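PDB 2X4H: hypothetical protein SSO2273 from Sulfolobus solfataricus, which is probably a DNA-binding transcription regulator of the DtxR/MntR family of metal-dependent repressors, a protein that binds transition metals and forms dimers. Local coordinates for residues S17-L20 / T21-R24; L41-P45 / S46-E50; R76-N79 / Y80-A84; E89-L92 / V93-I97; Y111-E115 / E116-K120. One frame throughout, in Å; residues are numbered along the deposited sequence.

Interaction 1 of 5, residues S17-L20 / T21-R24; sequences SYLL and TIKR
The flat peptide group that ends in Ser17 O receives two donors of Thr21, tilted to opposite sides of its plane. Thr21 OG1 lies 2.9 Å from Ser17 O, tilted 30° from the carbonyl plane; Thr21 N lies 3.0 Å from Ser17 O, 28° off the plane on the opposite face. A single oxygen is therefore gripped by two bonds from one residue. The torsion accounts for the reach: chi1 of -58° sets OG1 beside the residue's own N, facing back down the helix. Putting a valine here removes the hydroxyl donor, and Ser17 O would probably keep only the backbone bond, without its second donor. This intrahelical hydroxyl-to-carbonyl bond sits in helix 13-27 of the N-terminal DNA-binding domain, which belongs to the helix-turn-helix class. One residue on, Ile22 N bonds Tyr18 O at 2.9 Å, and the chain of Ile22 folds over the same acceptor, with Ile22 CG1 3.4 Å from Tyr18 O. Ile22 CD1 then meets Leu19 CD2 at 4.4 Å, a loose apolar touch. Tyr18 reaches across to Val48 and Leu55 of helix 45-57, whereas Leu19 packs on Ile78 of helix 72-94.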
# COMPACT_ATOMS: atom_id res chain seq x y z
N SER C 17 -10.65 -0.40 -10.93
CA SER C 17 -11.17 0.87 -11.48
C SER C 17 -10.08 1.89 -11.79
O SER C 17 -10.11 2.55 -12.83
CB SER C 17 -12.18 1.49 -10.52
OG SER C 17 -13.40 0.80 -10.61
N TYR C 18 -9.12 2.03 -10.88
CA TYR C 18 -7.98 2.91 -11.11
C TYR C 18 -7.27 2.51 -12.37
O TYR C 18 -7.01 3.34 -13.23
CB TYR C 18 -6.97 2.85 -9.95
CG TYR C 18 -7.19 3.84 -8.84
CD1 TYR C 18 -8.26 3.71 -7.96
CD2 TYR C 18 -6.29 4.88 -8.63
CE1 TYR C 18 -8.46 4.61 -6.92
CE2 TYR C 18 -6.47 5.79 -7.60
CZ TYR C 18 -7.55 5.65 -6.74
OH TYR C 18 -7.72 6.55 -5.72
N LEU C 19 -6.94 1.22 -12.48
CA LEU C 19 -6.15 0.73 -13.60
C LEU C 19 -6.86 0.84 -14.93
O LEU C 19 -6.21 1.05 -15.95
CB LEU C 19 -5.71 -0.72 -13.40
CG LEU C 19 -4.82 -1.04 -12.20
CD1 LEU C 19 -4.35 -2.48 -12.30
CD2 LEU C 19 -3.63 -0.08 -12.06
N LEU C 20 -8.18 0.68 -14.93
CA LEU C 20 -8.94 0.84 -16.18
C LEU C 20 -8.98 2.31 -16.57
O LEU C 20 -8.99 2.64 -17.75
CB LEU C 20 -10.36 0.29 -16.04
CG LEU C 20 -10.49 -1.23 -16.06
CD1 LEU C 20 -11.78 -1.70 -15.41
CD2 LEU C 20 -10.37 -1.75 -17.50
N THR C 21 -8.99 3.21 -15.58
CA THR C 21 -8.97 4.64 -15.86
C THR C 21 -7.61 5.10 -16.37
O THR C 21 -7.53 5.90 -17.29
CB THR C 21 -9.32 5.46 -14.64
OG1 THR C 21 -10.60 5.08 -14.15
CG2 THR C 21 -9.35 6.92 -15.01
N ILE C 22 -6.54 4.60 -15.75
CA ILE C 22 -5.18 4.86 -16.22
C ILE C 22 -4.98 4.30 -17.64
O ILE C 22 -4.42 4.98 -18.51
CB ILE C 22 -4.14 4.26 -15.22
CG1 ILE C 22 -4.17 5.02 -13.90
CG2 ILE C 22 -2.71 4.27 -15.82
CD1 ILE C 22 -3.45 4.30 -12.77
N LYS C 23 -5.46 3.09 -17.89
CA LYS C 23 -5.30 2.45 -19.23
C LYS C 23 -5.95 3.24 -20.38
O LYS C 23 -5.41 3.28 -21.48
CB LYS C 23 -5.82 1.00 -19.21
CG LYS C 23 -5.46 0.16 -20.46
CD LYS C 23 -6.02 -1.24 -20.36
CE LYS C 23 -5.71 -2.08 -21.61
NZ LYS C 23 -6.41 -1.56 -22.80
N ARG C 24 -7.09 3.87 -20.11
CA ARG C 24 -7.79 4.66 -21.13
C ARG C 24 -6.88 5.79 -21.65
O ARG C 24 -6.69 5.93 -22.84
CB ARG C 24 -9.10 5.22 -20.54
CG ARG C 24 -10.05 5.87 -21.54
CD ARG C 24 -11.12 6.75 -20.86
NE ARG C 24 -11.96 6.04 -19.88
CZ ARG C 24 -12.01 6.29 -18.56
NH1 ARG C 24 -11.26 7.24 -17.99
NH2 ARG C 24 -12.82 5.58 -17.78

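Interaction 2 of 5, residues L41-P45 / S46-E50; sequences LKIAP and SSVFE. With ZN (zinc ion), chain L.
The backbone passes from the extended angles of Ala44 (phi -85°, psi 140°) into helix at Pro45, and the first turn closes when Val48 N bonds Ala44 O at 3.0 Å and Phe49 N bonds Pro45 O at 2.7 Å. Val48 N approaches in the plane of the Ala44 carbonyl. Side chains on both flanks of this N-cap add to the closure. Ile43 turns CG1 into the slot between its own N and carbonyl carbon (chi1 64°), which brings the branch against Val48: Ile43 CG1 is 3.8 Å from Val48 CG2, and the two chains cross at roughly a right angle. Because Ile43 directly precedes the N-cap and Val48 is the fourth helical residue, the pair forms a hydrophobic staple. The setting is the helix-turn-helix: helix 34-41 ends in a Schellman motif at Lys42, a short turn follows, and helix 45-57 starts, the probable DNA-recognition helix as in relatives. Tyr18 of helix 13-27 packs on Ile43, while Ile37 and Ala38 of helix 34-41 cover Val48. Beside the cap, Ser47 OG shares a hydrogen bond of 2.8 Å with water 1, which also takes a weak one from Ala44 N. Glu50 bends at chi2 after leaving CG anti to N, and its OE1 binds a zinc ion at 1.8 Å. His54 of the same chain, with Glu15 and Glu51 of the second subunit, completes that site, while Glu50 OE2 is held by Ser12 OG of the second subunit.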
# COMPACT_ATOMS: atom_id res chain seq x y z
N LEU C 41 -12.93 9.33 -11.60
CA LEU C 41 -13.48 8.46 -10.54
C LEU C 41 -14.30 9.21 -9.49
O LEU C 41 -14.85 8.59 -8.58
CB LEU C 41 -12.35 7.68 -9.86
CG LEU C 41 -11.61 6.70 -10.77
CD1 LEU C 41 -10.38 6.16 -10.07
CD2 LEU C 41 -12.56 5.55 -11.25
N LYS C 42 -14.38 10.54 -9.61
CA LYS C 42 -15.13 11.38 -8.66
C LYS C 42 -14.60 11.25 -7.24
O LYS C 42 -15.37 11.03 -6.30
CB LYS C 42 -16.64 11.04 -8.68
CG LYS C 42 -17.27 11.08 -10.07
CD LYS C 42 -18.81 11.16 -10.02
CE LYS C 42 -19.49 9.87 -9.54
NZ LYS C 42 -19.40 9.70 -8.05
N ILE C 43 -13.28 11.35 -7.09
CA ILE C 43 -12.62 11.29 -5.77
C ILE C 43 -11.49 12.33 -5.63
O ILE C 43 -11.20 13.07 -6.58
CB ILE C 43 -12.07 9.85 -5.45
CG1 ILE C 43 -10.96 9.46 -6.44
CG2 ILE C 43 -13.19 8.83 -5.43
CD1 ILE C 43 -10.51 8.00 -6.34
N ALA C 44 -10.85 12.38 -4.46
CA ALA C 44 -9.88 13.44 -4.13
C ALA C 44 -8.48 13.13 -4.66
O ALA C 44 -8.02 11.99 -4.60
CB ALA C 44 -9.84 13.68 -2.65
N PRO C 45 -7.79 14.17 -5.18
CA PRO C 45 -6.45 14.01 -5.70
C PRO C 45 -5.47 13.38 -4.74
O PRO C 45 -4.69 12.51 -5.15
CB PRO C 45 -6.05 15.44 -6.04
CG PRO C 45 -7.34 16.05 -6.51
CD PRO C 45 -8.38 15.46 -5.60
N SER C 46 -5.51 13.81 -3.48
CA SER C 46 -4.67 13.27 -2.42
C SER C 46 -4.90 11.77 -2.28
O SER C 46 -3.95 11.00 -2.16
CB SER C 46 -4.96 13.97 -1.08
OG SER C 46 -6.28 13.69 -0.65
N SER C 47 -6.16 11.34 -2.31
CA SER C 47 -6.50 9.90 -2.32
C SER C 47 -5.91 9.20 -3.55
O SER C 47 -5.36 8.11 -3.43
CB SER C 47 -8.01 9.68 -2.28
OG SER C 47 -8.60 10.36 -1.18
N VAL C 48 -6.00 9.83 -4.72
CA VAL C 48 -5.41 9.24 -5.91
C VAL C 48 -3.89 9.17 -5.80
O VAL C 48 -3.31 8.15 -6.13
CB VAL C 48 -5.82 9.99 -7.21
CG1 VAL C 48 -5.07 9.42 -8.42
CG2 VAL C 48 -7.31 9.88 -7.42
N PHE C 49 -3.25 10.23 -5.32
CA PHE C 49 -1.79 10.21 -5.12
C PHE C 49 -1.37 9.10 -4.17
O PHE C 49 -0.41 8.38 -4.42
CB PHE C 49 -1.28 11.56 -4.57
CG PHE C 49 0.22 11.70 -4.62
CD1 PHE C 49 0.83 12.55 -5.55
CD2 PHE C 49 1.04 10.98 -3.74
CE1 PHE C 49 2.20 12.69 -5.60
CE2 PHE C 49 2.42 11.11 -3.78
CZ PHE C 49 3.01 11.97 -4.71
N GLU C 50 -2.09 8.98 -3.06
CA GLU C 50 -1.78 7.95 -2.06
C GLU C 50 -1.96 6.57 -2.69
O GLU C 50 -1.07 5.73 -2.60
CB GLU C 50 -2.67 8.12 -0.83
CG GLU C 50 -2.55 7.06 0.26
CD GLU C 50 -1.21 7.04 0.99
OE1 GLU C 50 -0.87 5.94 1.47
OE2 GLU C 50 -0.53 8.06 1.12
ZN ZN L . -1.19 4.32 2.18
O HOH W 1 -11.27 10.32 -1.86

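Interaction 3 of 5, residues R76-N79 / Y80-A84; sequences RSIN and YLIKA
Ile78 and Ile82 make a one-turn, i to i+4 contact within helix 72-94, the long helix that opens the metal-binding and dimerisation domain. Their side chains lie alongside each other and point the same way, Ile78 CG2 touching Ile82 CD1 at 3.7 Å. Ile82 CG1 sits beside its backbone N (chi1 -75°), a setting that carries the chain back across the preceding turn, where Ile82 CG1 is 3.3 Å from Ile78 O. Under this pair the helix bonds are ordinary: Lys83 N meets Asn79 O at 2.8 Å with an N-H...O angle of 173°, while Leu81 N reaches Ser77 O at 3.1 Å from above the carbonyl plane. The helix bridges the two parts of the chain, since Ile78 packs on Lys23 of helix 13-27, and Leu81 and Ile82 pack on Phe16. Tyr80 starts with CB 3.4 Å from Arg76 O, then leads away from the turn, and its OH probably hydrogen-bonds Ile113 O, at a distance too short to be exact. Lys83 also departs, extended throughout, to form a salt bridge with Asp119 OD1 and a cation-pi contact with Tyr122. Lys83 is buried, and these two partners probably offset the cost of placing its charge there; its proximity in turn probably helps to keep the carboxylate of Asp119 ionised.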
# COMPACT_ATOMS: atom_id res chain seq x y z
N ARG C 76 -1.73 -7.22 -17.22
CA ARG C 76 -1.92 -8.62 -16.83
C ARG C 76 -2.97 -8.82 -15.71
O ARG C 76 -3.78 -9.74 -15.78
CB ARG C 76 -0.58 -9.23 -16.41
CG ARG C 76 -0.25 -10.56 -17.08
CD ARG C 76 1.19 -10.98 -16.84
NE ARG C 76 2.03 -10.65 -17.99
CZ ARG C 76 3.05 -9.79 -18.01
NH1 ARG C 76 3.45 -9.15 -16.91
NH2 ARG C 76 3.71 -9.59 -19.15
N SER C 77 -2.95 -7.98 -14.68
CA SER C 77 -3.88 -8.11 -13.57
C SER C 77 -5.29 -7.57 -13.87
O SER C 77 -6.24 -8.05 -13.31
CB SER C 77 -3.30 -7.47 -12.29
OG SER C 77 -2.84 -6.17 -12.53
N ILE C 78 -5.41 -6.57 -14.75
CA ILE C 78 -6.72 -6.19 -15.30
C ILE C 78 -7.40 -7.41 -15.99
O ILE C 78 -8.56 -7.71 -15.74
CB ILE C 78 -6.59 -5.07 -16.36
CG1 ILE C 78 -6.47 -3.70 -15.69
CG2 ILE C 78 -7.79 -5.05 -17.31
CD1 ILE C 78 -6.21 -2.58 -16.66
N ASN C 79 -6.67 -8.07 -16.87
CA ASN C 79 -7.19 -9.22 -17.61
C ASN C 79 -7.51 -10.37 -16.65
O ASN C 79 -8.53 -11.03 -16.78
CB ASN C 79 -6.21 -9.69 -18.68
CG ASN C 79 -6.14 -8.75 -19.85
OD1 ASN C 79 -6.97 -7.87 -20.01
ND2 ASN C 79 -5.13 -8.95 -20.69
N TYR C 80 -6.64 -10.56 -15.67
CA TYR C 80 -6.84 -11.67 -14.77
C TYR C 80 -8.13 -11.49 -13.94
O TYR C 80 -8.89 -12.46 -13.75
CB TYR C 80 -5.61 -11.92 -13.89
CG TYR C 80 -5.98 -12.89 -12.85
CD1 TYR C 80 -6.27 -14.23 -13.19
CD2 TYR C 80 -6.17 -12.49 -11.53
CE1 TYR C 80 -6.71 -15.13 -12.21
CE2 TYR C 80 -6.60 -13.39 -10.55
CZ TYR C 80 -6.85 -14.70 -10.89
OH TYR C 80 -7.24 -15.55 -9.89
N LEU C 81 -8.43 -10.27 -13.49
CA LEU C 81 -9.72 -10.05 -12.81
C LEU C 81 -10.95 -10.19 -13.75
O LEU C 81 -12.02 -10.66 -13.34
CB LEU C 81 -9.73 -8.70 -12.10
CG LEU C 81 -10.98 -8.28 -11.33
CD1 LEU C 81 -11.53 -9.42 -10.52
CD2 LEU C 81 -10.63 -7.09 -10.41
N ILE C 82 -10.78 -9.79 -15.00
CA ILE C 82 -11.85 -9.87 -16.00
C ILE C 82 -12.16 -11.32 -16.27
O ILE C 82 -13.32 -11.73 -16.27
CB ILE C 82 -11.49 -9.13 -17.29
CG1 ILE C 82 -11.60 -7.61 -17.09
CG2 ILE C 82 -12.39 -9.62 -18.46
CD1 ILE C 82 -11.00 -6.73 -18.21
N LYS C 83 -11.10 -12.11 -16.46
CA LYS C 83 -11.18 -13.56 -16.60
C LYS C 83 -11.85 -14.17 -15.36
O LYS C 83 -12.72 -15.01 -15.48
CB LYS C 83 -9.77 -14.13 -16.81
CG LYS C 83 -9.71 -15.63 -17.09
CD LYS C 83 -8.32 -16.19 -17.40
CE LYS C 83 -8.44 -17.68 -17.73
NZ LYS C 83 -7.16 -18.37 -18.09
N ALA C 84 -11.45 -13.74 -14.17
CA ALA C 84 -12.03 -14.31 -12.94
C ALA C 84 -13.52 -14.01 -12.81
O ALA C 84 -14.29 -14.92 -12.51
CB ALA C 84 -11.27 -13.82 -11.67

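Interaction 4 of 5, residues E89-L92 / V93-I97; sequences EILL and VNIGI. With ZN (zinc ion), chain N; ZN (zinc ion), chain M.
Leu91 and Leu92 pack against Ile95 and Ile97 where helix 72-94 ends in a Schellman motif. Two backbone bonds define that ending: Ile97 N reaches back to Leu92 O at 2.9 Å, and Gly96 N to Val93 O at 3.0 Å. Gly96, the C-prime residue, takes a positive phi of 105°, which would jam a side chain against the preceding carbonyl oxygen. The reversal brings Ile97 beside Leu92, so three methyls meet in a triangle: Leu92 CD2 fits the hollow between the CD1 methyls of the two isoleucines, with Ile97 CD1 4.1 Å from Leu92 CD2 and Ile95 CD1 at 4.2 Å from the same atom. Ile95 forks over the last turn. Its CG1 lies between the backbone N and carbonyl carbon (chi1 74°) and heads for the triangle, while CG2 takes the other flank, 3.8 Å from Leu91 CD1. An alanine in its place lacks both branches, and Leu91 CD1 and Leu92 CD2 would probably each lose a neighbour, opening a gap alongside them. The surface so made faces the third subunit, where Leu91 packs on its counterpart Leu91, Leu92 on Ile117 and Ile95 on Tyr124 of that chain. At the start of 89-92, Glu89 extends away to bridge two zinc ions; His85 and Cys103 complete one site, Cys131 and His133 the other. Glu89 OE1 binds the second of these ions at 1.9 Å and Glu89 OE2 the first at 2.1 Å, with water 2 bound to both metals.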
# COMPACT_ATOMS: atom_id res chain seq x y z
N GLU C 89 -18.92 -16.22 -13.50
CA GLU C 89 -20.28 -16.03 -13.97
C GLU C 89 -20.82 -17.25 -14.70
O GLU C 89 -21.97 -17.62 -14.51
CB GLU C 89 -20.39 -14.87 -14.95
CG GLU C 89 -20.26 -13.53 -14.35
CD GLU C 89 -20.80 -12.42 -15.23
OE1 GLU C 89 -20.68 -12.50 -16.49
OE2 GLU C 89 -21.29 -11.43 -14.64
N ILE C 90 -19.99 -17.84 -15.56
CA ILE C 90 -20.37 -19.00 -16.33
C ILE C 90 -20.67 -20.18 -15.44
O ILE C 90 -21.68 -20.87 -15.65
CB ILE C 90 -19.31 -19.40 -17.38
CG1 ILE C 90 -19.33 -18.39 -18.54
CG2 ILE C 90 -19.58 -20.82 -17.95
CD1 ILE C 90 -18.23 -18.56 -19.55
N LEU C 91 -19.81 -20.42 -14.44
CA LEU C 91 -20.07 -21.48 -13.46
C LEU C 91 -21.42 -21.24 -12.80
O LEU C 91 -22.20 -22.17 -12.67
CB LEU C 91 -18.96 -21.57 -12.39
CG LEU C 91 -19.25 -22.50 -11.19
CD1 LEU C 91 -19.36 -23.94 -11.63
CD2 LEU C 91 -18.16 -22.29 -10.08
N LEU C 92 -21.69 -20.00 -12.42
CA LEU C 92 -22.88 -19.70 -11.64
C LEU C 92 -24.15 -19.87 -12.47
O LEU C 92 -25.14 -20.44 -12.01
CB LEU C 92 -22.78 -18.30 -11.02
CG LEU C 92 -21.65 -18.11 -10.00
CD1 LEU C 92 -21.74 -16.75 -9.36
CD2 LEU C 92 -21.64 -19.20 -8.92
N VAL C 93 -24.10 -19.45 -13.74
CA VAL C 93 -25.24 -19.66 -14.62
C VAL C 93 -25.41 -21.16 -14.87
O VAL C 93 -26.55 -21.65 -14.89
CB VAL C 93 -25.11 -18.84 -15.93
CG1 VAL C 93 -26.09 -19.29 -17.00
CG2 VAL C 93 -25.29 -17.35 -15.62
N ASN C 94 -24.31 -21.89 -15.04
CA ASN C 94 -24.41 -23.33 -15.40
C ASN C 94 -24.96 -24.16 -14.23
O ASN C 94 -25.51 -25.26 -14.43
CB ASN C 94 -23.08 -23.93 -15.83
CG ASN C 94 -22.61 -23.44 -17.17
OD1 ASN C 94 -23.27 -22.62 -17.84
ND2 ASN C 94 -21.44 -23.94 -17.59
N ILE C 95 -24.81 -23.65 -13.00
CA ILE C 95 -25.38 -24.34 -11.85
C ILE C 95 -26.71 -23.76 -11.43
O ILE C 95 -27.20 -24.09 -10.36
CB ILE C 95 -24.39 -24.39 -10.65
CG1 ILE C 95 -24.26 -23.03 -9.96
CG2 ILE C 95 -23.01 -24.84 -11.11
CD1 ILE C 95 -23.28 -23.03 -8.79
N GLY C 96 -27.30 -22.90 -12.25
CA GLY C 96 -28.69 -22.47 -12.06
C GLY C 96 -28.97 -21.08 -11.50
O GLY C 96 -30.09 -20.79 -11.16
N ILE C 97 -27.96 -20.23 -11.41
CA ILE C 97 -28.17 -18.85 -10.92
C ILE C 97 -28.42 -17.89 -12.10
O ILE C 97 -27.67 -17.89 -13.06
CB ILE C 97 -26.96 -18.40 -10.05
CG1 ILE C 97 -26.84 -19.31 -8.83
CG2 ILE C 97 -27.15 -16.98 -9.57
CD1 ILE C 97 -25.63 -19.18 -8.01
ZN ZN N . -20.81 -11.01 -17.65
ZN ZN M . -20.61 -9.47 -14.88
O HOH W 2 -19.57 -9.04 -16.79

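Interaction 5 of 5, residues Y111-E115 / E116-K120; sequences YLIPE and EIIDK
Glu115 and Asp119, one turn apart on helix 115-124, turn their carboxylates toward the same spot. Traced outward, Glu115 CB lies next to Glu116 N along the backbone. With CG anti to the backbone N (chi1 172°), the chain runs on fully extended; Glu115 CG passes 3.6 Å from Asp119 OD2, and Glu115 CD is 4.2 Å from that oxygen. At the tip, OE2 accepts a hydrogen bond of 2.7 Å from water 3 and stands 3.7 Å from Asp119 OD2. The two carboxylate planes are turned 78° apart, and the same water also donates to Asp119 OD2, though too close to be trusted in detail. Lys83 of helix 72-94 pairs with Asp119 OD1, and water 3 probably eases the remaining repulsion. Below them Asp119 N bonds Glu115 O at 2.9 Å, nearly straight. On another flank of the helix start, Ile113 precedes the N-cap Pro114, and its CG2 wedges tightly against Ile117 CG2 at 3.4 Å. Ile113 CG2 also touches Ile118 CG1 at 3.8 Å, closing a hydrophobic staple across the N-cap. Further along, Lys120 NZ forms a salt bridge of 3.0 Å with Glu116 OE2, using the anti lone pair of that oxygen, while Glu116 OE1 bonds Tyr105 OH of the third subunit. The i to i+4 spacing of Glu115 and Asp119 suits a metal held on one helical face, and the two residues do form a zinc-binding site of this protein, although this chain carries no ion there.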
# COMPACT_ATOMS: atom_id res chain seq x y z
N TYR C 111 -12.38 -11.23 -7.16
CA TYR C 111 -11.05 -10.62 -6.94
C TYR C 111 -10.20 -11.31 -5.87
O TYR C 111 -9.02 -11.04 -5.75
CB TYR C 111 -11.20 -9.12 -6.58
CG TYR C 111 -11.87 -8.87 -5.22
CD1 TYR C 111 -11.10 -8.54 -4.10
CD2 TYR C 111 -13.25 -8.98 -5.05
CE1 TYR C 111 -11.69 -8.34 -2.85
CE2 TYR C 111 -13.85 -8.78 -3.81
CZ TYR C 111 -13.06 -8.45 -2.72
OH TYR C 111 -13.62 -8.25 -1.49
N LEU C 112 -10.79 -12.22 -5.09
CA LEU C 112 -10.05 -12.96 -4.06
C LEU C 112 -9.56 -14.33 -4.54
O LEU C 112 -8.74 -14.96 -3.88
CB LEU C 112 -10.91 -13.11 -2.79
CG LEU C 112 -11.07 -11.75 -2.09
CD1 LEU C 112 -12.36 -11.65 -1.30
CD2 LEU C 112 -9.85 -11.39 -1.21
N ILE C 113 -10.04 -14.81 -5.69
CA ILE C 113 -9.71 -16.17 -6.13
C ILE C 113 -8.30 -16.18 -6.73
O ILE C 113 -8.01 -15.37 -7.60
CB ILE C 113 -10.71 -16.73 -7.18
CG1 ILE C 113 -12.16 -16.70 -6.66
CG2 ILE C 113 -10.38 -18.16 -7.54
CD1 ILE C 113 -12.36 -17.44 -5.38
N PRO C 114 -7.42 -17.08 -6.25
CA PRO C 114 -6.08 -17.30 -6.84
C PRO C 114 -6.08 -17.78 -8.30
O PRO C 114 -7.00 -18.48 -8.75
CB PRO C 114 -5.48 -18.38 -5.95
CG PRO C 114 -6.21 -18.27 -4.65
CD PRO C 114 -7.59 -17.83 -4.99
N GLU C 115 -5.00 -17.41 -8.99
CA GLU C 115 -4.79 -17.63 -10.42
C GLU C 115 -5.01 -19.07 -10.82
O GLU C 115 -5.66 -19.35 -11.85
CB GLU C 115 -3.36 -17.20 -10.80
CG GLU C 115 -2.93 -17.55 -12.26
CD GLU C 115 -1.48 -17.16 -12.60
OE1 GLU C 115 -0.82 -16.39 -11.83
OE2 GLU C 115 -0.99 -17.62 -13.66
N GLU C 116 -4.44 -19.97 -10.03
CA GLU C 116 -4.53 -21.38 -10.31
C GLU C 116 -6.00 -21.81 -10.47
O GLU C 116 -6.32 -22.52 -11.41
CB GLU C 116 -3.82 -22.24 -9.26
CG GLU C 116 -3.70 -23.71 -9.68
CD GLU C 116 -3.07 -24.61 -8.64
OE1 GLU C 116 -2.52 -24.08 -7.65
OE2 GLU C 116 -3.12 -25.85 -8.82
N ILE C 117 -6.87 -21.34 -9.57
CA ILE C 117 -8.28 -21.72 -9.57
C ILE C 117 -8.99 -21.21 -10.81
O ILE C 117 -9.72 -21.96 -11.50
CB ILE C 117 -9.01 -21.22 -8.31
CG1 ILE C 117 -8.55 -21.97 -7.07
CG2 ILE C 117 -10.50 -21.39 -8.44
CD1 ILE C 117 -9.06 -21.39 -5.76
N ILE C 118 -8.80 -19.93 -11.10
CA ILE C 118 -9.42 -19.36 -12.29
C ILE C 118 -8.96 -20.05 -13.59
O ILE C 118 -9.79 -20.38 -14.42
CB ILE C 118 -9.21 -17.85 -12.36
CG1 ILE C 118 -9.98 -17.17 -11.22
CG2 ILE C 118 -9.59 -17.27 -13.73
CD1 ILE C 118 -11.45 -17.46 -11.21
N ASP C 119 -7.67 -20.30 -13.75
CA ASP C 119 -7.17 -21.01 -14.93
C ASP C 119 -7.69 -22.43 -14.98
O ASP C 119 -8.02 -22.93 -16.07
CB ASP C 119 -5.64 -21.03 -15.00
CG ASP C 119 -5.05 -19.63 -15.34
OD1 ASP C 119 -5.84 -18.73 -15.72
OD2 ASP C 119 -3.81 -19.42 -15.21
N LYS C 120 -7.79 -23.10 -13.83
CA LYS C 120 -8.28 -24.48 -13.88
C LYS C 120 -9.78 -24.53 -14.12
O LYS C 120 -10.26 -25.45 -14.78
CB LYS C 120 -7.84 -25.28 -12.65
CG LYS C 120 -6.38 -25.72 -12.82
CD LYS C 120 -5.85 -26.63 -11.76
CE LYS C 120 -4.59 -27.32 -12.27
NZ LYS C 120 -3.66 -27.66 -11.18
O HOH W 3 -2.85 -17.22 -15.53

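Interactions 1 and 2 meet directly in the DNA-binding domain, with Tyr18 OH 3.2 Å from Ile43 CD1. Interaction 1 also touches interaction 3, where Leu19 O lies 3.7 Å from Ile78 CD1, so helix 13-27 connects the helix-turn-helix to helix 72-94. From there Lys83 NZ reaches Asp119 OD1 of interaction 5 at 2.7 Å, linking the long helix to 115-124. Interaction 4 lies at the C-terminal end of that long helix; its centre is about 17 Å from that of interaction 5, and both border the third subunit. The zinc-bearing interactions 2 and 4 lie farthest apart, about 36 Å between centres, so the chain carries metal at two well-separated places.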